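Local coordinates for sortase family protein (Streptococcus agalactiae, PDB 4D7W), which is a class C sortase that probably acts as a cysteine transpeptidase, joining pilin subunits during assembly of the type 2B pilus of group B Streptococcus, at residues S122-L127 with H182-R187; Q145-R150 with R187-P192. One frame throughout, in Å; residues are numbered along the deposited sequence.

Both interactions use strand 182-191 of the sortase beta-barrel, one on a face, the other along an edge. Interaction 1 is a buried, essentially apolar contact in which the short 3-10 turn within 122-127 covers one face of the strand, with no hydrogen bond between the segments. Interaction 2 pairs the same strand edge to edge with strand 140-152 through backbone bonds, and its partly exposed face bears a charged and polar row of Arg187, Asp147 and His189. Arg187 ends one range and begins the other, but its side chain works in interaction 2. The two meet where Val186 CG1 packs on Val146 CG2, so the apolar layer under the turn continues beneath the bulged strand pair.

Interaction 1: S122-L127 with H182-R187; sequences SDLDKL and HRLLVR. With EDO (1,2-ethanediol), chain B.
In the sortase beta-barrel, the connection between strands 118-120 and 132-137 folds over strand 182-191: Leu124, in a 3-10 turn, packs on Leu184 and Val186, and Leu127 just after it packs on Val186. These two strand residues, alternate along the chain, point toward the turn, while Leu185 between them points away. The contact is essentially apolar, with no hydrogen bond joining the segments. Leu124 and Val186 reach for each other tip to tip, CD2 of Leu124 lying 3.8 Å from CG2 of Val186. The other methyl of the valine, CG1, serves Leu127, whose side chain crosses it at about a right angle. Each branch of Val186 therefore takes a different leucine of the loop.

Leu184 works through a single branch. With its CG anti to the backbone N (chi1 176°), it sends CD2 against the backbone between Leu124 and Asp125, 3.9 Å from the backbone N of Asp125 and 4.1 Å from CB of Leu124. The turn itself is closed by Lys126 N to Asp123 O at 2.8 Å and by a longer bond from Leu127 N to Leu124 O. Beyond the two segments, Leu124 also touches Thr173 of strand 167-175, and Lys70 NZ bonds to Lys126 O. On the outer side of the turn, Lys126 NZ forms long salt bridges, each 3.9 Å, to Asp123 OD1 and Asp125 OD1.

Interaction 2: Q145-R150 with R187-P192; sequences QVDQIR and RGHRVP. With EDO (1,2-ethanediol), chain B.
Gln145 and His189 form an antiparallel hydrogen-bonded pair, N to O in both directions, but farther along the strands the register slips by one residue, so that Asp147 and Gln148 both face Arg187. Arg187 O accepts a nearly straight bond from Asp147 N at 2.9 Å and a longer one from Gln148 N; Arg187 N returns a bond to Gln148 O. Gly188 lies close against Val146, its CA making a CA-H...O contact with Gln145 O.

The bulge turns Asp147 toward the partner strand, and with CG between its backbone N and carbonyl carbon (chi1 70°) the carboxylate bridges two side chains. OD1 offers its syn lone pair to Arg187 NE at 3.0 Å, a salt bridge lying close to the guanidinium plane, and takes a weak bond from Arg187 NH2. OD2 is met on its anti side by His189 ND1 at 2.8 Å, the donor standing 31° out of the carboxylate plane. Gln148, extended beyond CG, stacks its amide over one guanidinium face, the planes 29° apart, and Tyr168 makes a cation-pi contact with Arg187. Arg187 NH1 bonds O2 of a 1,2-ethanediol, probably from the crystallisation liquor, at 2.8 Å. A water lies 2.8 Å from His189 NE2, while Val191 CG1 packs on Gln145 CB, 3.7 Å away. Two successive residues, Asp147 and Gln148, giving their N-H groups to the single carbonyl of Arg187 mark a classic beta bulge, here in the antiparallel pairing of strands 140-152 and 182-191 of the sortase barrel.

Interaction 1: S122-L127 with H182-R187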
# COMPACT_ATOMS: atom_id res chain seq x y z
N SER A 122 -6.42 -2.38 -13.22
CA SER A 122 -7.21 -3.11 -14.22
C SER A 122 -6.82 -4.58 -14.35
O SER A 122 -7.67 -5.46 -14.42
CB SER A 122 -7.09 -2.46 -15.60
OG SER A 122 -7.96 -1.36 -15.72
N ASP A 123 -5.52 -4.84 -14.40
CA ASP A 123 -5.05 -6.18 -14.71
C ASP A 123 -4.67 -6.98 -13.47
O ASP A 123 -3.91 -7.94 -13.56
CB ASP A 123 -3.87 -6.11 -15.68
CG ASP A 123 -4.27 -5.60 -17.05
OD1 ASP A 123 -5.43 -5.85 -17.45
OD2 ASP A 123 -3.45 -4.95 -17.72
N LEU A 124 -5.22 -6.58 -12.32
CA LEU A 124 -4.87 -7.23 -11.06
C LEU A 124 -5.22 -8.71 -11.11
O LEU A 124 -4.60 -9.54 -10.45
CB LEU A 124 -5.57 -6.55 -9.88
CG LEU A 124 -4.82 -6.74 -8.56
CD1 LEU A 124 -3.49 -6.00 -8.63
CD2 LEU A 124 -5.63 -6.29 -7.36
N ASP A 125 -6.21 -9.05 -11.92
CA ASP A 125 -6.63 -10.43 -12.03
C ASP A 125 -5.58 -11.30 -12.74
O ASP A 125 -5.68 -12.52 -12.73
CB ASP A 125 -7.97 -10.53 -12.77
CG ASP A 125 -7.93 -9.92 -14.16
OD1 ASP A 125 -7.22 -8.92 -14.38
OD2 ASP A 125 -8.63 -10.44 -15.04
N LYS A 126 -4.58 -10.69 -13.37
CA LYS A 126 -3.56 -11.48 -14.05
C LYS A 126 -2.54 -12.07 -13.05
O LYS A 126 -1.80 -13.01 -13.38
CB LYS A 126 -2.84 -10.65 -15.12
CG LYS A 126 -3.73 -10.08 -16.24
CD LYS A 126 -4.39 -11.17 -17.06
CE LYS A 126 -5.07 -10.60 -18.32
NZ LYS A 126 -6.16 -9.62 -18.02
N LEU A 127 -2.50 -11.51 -11.85
CA LEU A 127 -1.59 -11.99 -10.81
C LEU A 127 -1.96 -13.37 -10.31
O LEU A 127 -3.14 -13.72 -10.20
CB LEU A 127 -1.55 -11.03 -9.64
CG LEU A 127 -0.96 -9.65 -9.94
CD1 LEU A 127 -0.91 -8.80 -8.69
CD2 LEU A 127 0.42 -9.82 -10.54
N HIS A 182 -18.16 -6.81 -6.44
CA HIS A 182 -17.31 -7.49 -5.47
C HIS A 182 -15.95 -6.83 -5.35
O HIS A 182 -15.62 -5.89 -6.07
CB HIS A 182 -17.12 -8.95 -5.86
CG HIS A 182 -18.35 -9.77 -5.67
ND1 HIS A 182 -19.52 -9.50 -6.34
CD2 HIS A 182 -18.60 -10.82 -4.87
CE1 HIS A 182 -20.44 -10.37 -5.97
NE2 HIS A 182 -19.91 -11.18 -5.07
N ARG A 183 -15.14 -7.37 -4.45
CA ARG A 183 -13.78 -6.89 -4.29
C ARG A 183 -12.83 -8.04 -4.55
O ARG A 183 -12.99 -9.15 -4.01
CB ARG A 183 -13.57 -6.29 -2.89
CG ARG A 183 -14.54 -5.14 -2.57
CD ARG A 183 -14.36 -3.94 -3.52
NE ARG A 183 -15.34 -2.86 -3.32
CZ ARG A 183 -16.38 -2.61 -4.12
NH1 ARG A 183 -16.60 -3.36 -5.20
NH2 ARG A 183 -17.20 -1.60 -3.85
N LEU A 184 -11.84 -7.78 -5.39
CA LEU A 184 -10.76 -8.72 -5.62
C LEU A 184 -9.63 -8.41 -4.63
O LEU A 184 -9.13 -7.29 -4.60
CB LEU A 184 -10.27 -8.63 -7.07
CG LEU A 184 -9.07 -9.51 -7.40
CD1 LEU A 184 -9.44 -10.98 -7.25
CD2 LEU A 184 -8.56 -9.21 -8.79
N LEU A 185 -9.25 -9.39 -3.81
CA LEU A 185 -8.18 -9.19 -2.84
C LEU A 185 -6.98 -10.05 -3.18
O LEU A 185 -7.08 -11.26 -3.18
CB LEU A 185 -8.64 -9.53 -1.42
CG LEU A 185 -10.01 -9.06 -0.94
CD1 LEU A 185 -10.24 -9.51 0.49
CD2 LEU A 185 -10.10 -7.56 -1.06
N VAL A 186 -5.85 -9.42 -3.46
CA VAL A 186 -4.65 -10.18 -3.78
C VAL A 186 -3.66 -10.01 -2.61
O VAL A 186 -3.00 -8.97 -2.51
CB VAL A 186 -4.02 -9.71 -5.10
CG1 VAL A 186 -2.73 -10.47 -5.38
CG2 VAL A 186 -5.03 -9.89 -6.27
N ARG A 187 -3.60 -11.01 -1.74
CA ARG A 187 -2.69 -10.98 -0.57
C ARG A 187 -1.30 -11.51 -0.89
O ARG A 187 -1.17 -12.56 -1.53
CB ARG A 187 -3.26 -11.79 0.59
CG ARG A 187 -2.61 -11.51 1.93
CD ARG A 187 -3.20 -12.40 3.00
NE ARG A 187 -2.68 -13.77 2.91
CZ ARG A 187 -3.10 -14.78 3.67
NH1 ARG A 187 -4.06 -14.58 4.56
NH2 ARG A 187 -2.56 -15.98 3.53
C1 EDO B . -6.38 -12.39 7.76
O1 EDO B . -7.43 -11.46 7.49
C2 EDO B . -5.20 -12.09 6.84
O2 EDO B . -5.57 -12.42 5.50

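Interaction 2: Q145-R150 with R187-P192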
# COMPACT_ATOMS: atom_id res chain seq x y z
N GLN A 145 5.04 -11.38 -2.05
CA GLN A 145 4.78 -12.49 -2.96
C GLN A 145 3.34 -12.99 -2.80
O GLN A 145 2.90 -13.26 -1.68
CB GLN A 145 5.79 -13.62 -2.70
CG GLN A 145 5.42 -14.92 -3.35
CD GLN A 145 6.38 -16.01 -2.99
OE1 GLN A 145 6.00 -17.02 -2.40
NE2 GLN A 145 7.64 -15.83 -3.33
N VAL A 146 2.62 -13.11 -3.91
CA VAL A 146 1.22 -13.49 -3.83
C VAL A 146 1.08 -14.85 -3.20
O VAL A 146 1.75 -15.80 -3.62
CB VAL A 146 0.54 -13.51 -5.22
CG1 VAL A 146 -0.93 -13.90 -5.10
CG2 VAL A 146 0.67 -12.16 -5.88
N ASP A 147 0.23 -14.96 -2.19
CA ASP A 147 0.01 -16.26 -1.57
C ASP A 147 -1.47 -16.56 -1.40
O ASP A 147 -1.83 -17.66 -1.01
CB ASP A 147 0.73 -16.38 -0.22
CG ASP A 147 0.13 -15.50 0.89
OD1 ASP A 147 -1.00 -14.97 0.76
OD2 ASP A 147 0.80 -15.35 1.94
N GLN A 148 -2.33 -15.59 -1.69
CA GLN A 148 -3.77 -15.83 -1.60
C GLN A 148 -4.58 -14.85 -2.45
O GLN A 148 -4.37 -13.63 -2.36
CB GLN A 148 -4.23 -15.76 -0.14
CG GLN A 148 -5.70 -16.12 0.07
CD GLN A 148 -6.14 -15.95 1.52
OE1 GLN A 148 -6.05 -16.89 2.31
NE2 GLN A 148 -6.60 -14.76 1.86
N ILE A 149 -5.50 -15.36 -3.25
CA ILE A 149 -6.35 -14.51 -4.08
C ILE A 149 -7.82 -14.80 -3.78
O ILE A 149 -8.26 -15.93 -3.95
CB ILE A 149 -6.07 -14.74 -5.57
CG1 ILE A 149 -4.59 -14.51 -5.87
CG2 ILE A 149 -6.94 -13.81 -6.41
CD1 ILE A 149 -4.15 -14.86 -7.27
N ARG A 150 -8.57 -13.80 -3.32
CA ARG A 150 -9.98 -14.01 -2.96
C ARG A 150 -10.88 -12.94 -3.55
O ARG A 150 -10.50 -11.76 -3.64
CB ARG A 150 -10.18 -14.00 -1.44
CG ARG A 150 -9.41 -15.04 -0.66
CD ARG A 150 -10.34 -16.13 -0.15
NE ARG A 150 -9.64 -17.10 0.68
CZ ARG A 150 -8.80 -18.03 0.22
NH1 ARG A 150 -8.55 -18.11 -1.08
NH2 ARG A 150 -8.21 -18.87 1.06
N ARG A 187 -3.60 -11.01 -1.74
CA ARG A 187 -2.69 -10.98 -0.57
C ARG A 187 -1.30 -11.51 -0.89
O ARG A 187 -1.17 -12.56 -1.53
CB ARG A 187 -3.26 -11.79 0.59
CG ARG A 187 -2.61 -11.51 1.93
CD ARG A 187 -3.20 -12.40 3.00
NE ARG A 187 -2.68 -13.77 2.91
CZ ARG A 187 -3.10 -14.78 3.67
NH1 ARG A 187 -4.06 -14.58 4.56
NH2 ARG A 187 -2.56 -15.98 3.53
N GLY A 188 -0.27 -10.80 -0.43
CA GLY A 188 1.09 -11.28 -0.55
C GLY A 188 1.77 -11.23 0.82
O GLY A 188 1.32 -10.50 1.70
N HIS A 189 2.82 -12.02 1.01
CA HIS A 189 3.60 -11.92 2.25
C HIS A 189 5.00 -11.43 1.95
O HIS A 189 5.49 -11.61 0.84
CB HIS A 189 3.67 -13.27 2.98
CG HIS A 189 4.28 -14.37 2.17
ND1 HIS A 189 3.53 -15.27 1.44
CD2 HIS A 189 5.58 -14.72 1.98
CE1 HIS A 189 4.33 -16.13 0.84
NE2 HIS A 189 5.58 -15.82 1.14
N ARG A 190 5.63 -10.80 2.94
CA ARG A 190 6.99 -10.30 2.81
C ARG A 190 7.98 -11.40 2.48
O ARG A 190 8.02 -12.44 3.15
CB ARG A 190 7.43 -9.61 4.10
CG ARG A 190 8.74 -8.88 3.97
CD ARG A 190 8.55 -7.48 3.44
NE ARG A 190 9.79 -6.73 3.66
CZ ARG A 190 10.09 -6.10 4.79
NH1 ARG A 190 9.22 -6.10 5.80
NH2 ARG A 190 11.24 -5.45 4.90
N VAL A 191 8.80 -11.16 1.46
CA VAL A 191 9.88 -12.09 1.10
C VAL A 191 11.14 -11.24 0.96
O VAL A 191 11.03 -10.03 0.87
CB VAL A 191 9.58 -12.87 -0.21
CG1 VAL A 191 8.37 -13.76 -0.02
CG2 VAL A 191 9.35 -11.92 -1.38
N PRO A 192 12.33 -11.87 0.96
CA PRO A 192 13.58 -11.12 0.77
C PRO A 192 13.64 -10.39 -0.58
O PRO A 192 13.07 -10.89 -1.56
CB PRO A 192 14.67 -12.22 0.85
CG PRO A 192 14.06 -13.30 1.64
CD PRO A 192 12.58 -13.28 1.30
C1 EDO B . -6.38 -12.39 7.76
O1 EDO B . -7.43 -11.46 7.49
C2 EDO B . -5.20 -12.09 6.84
O2 EDO B . -5.57 -12.42 5.50
O HOH W 1 7.73 -17.52 0.57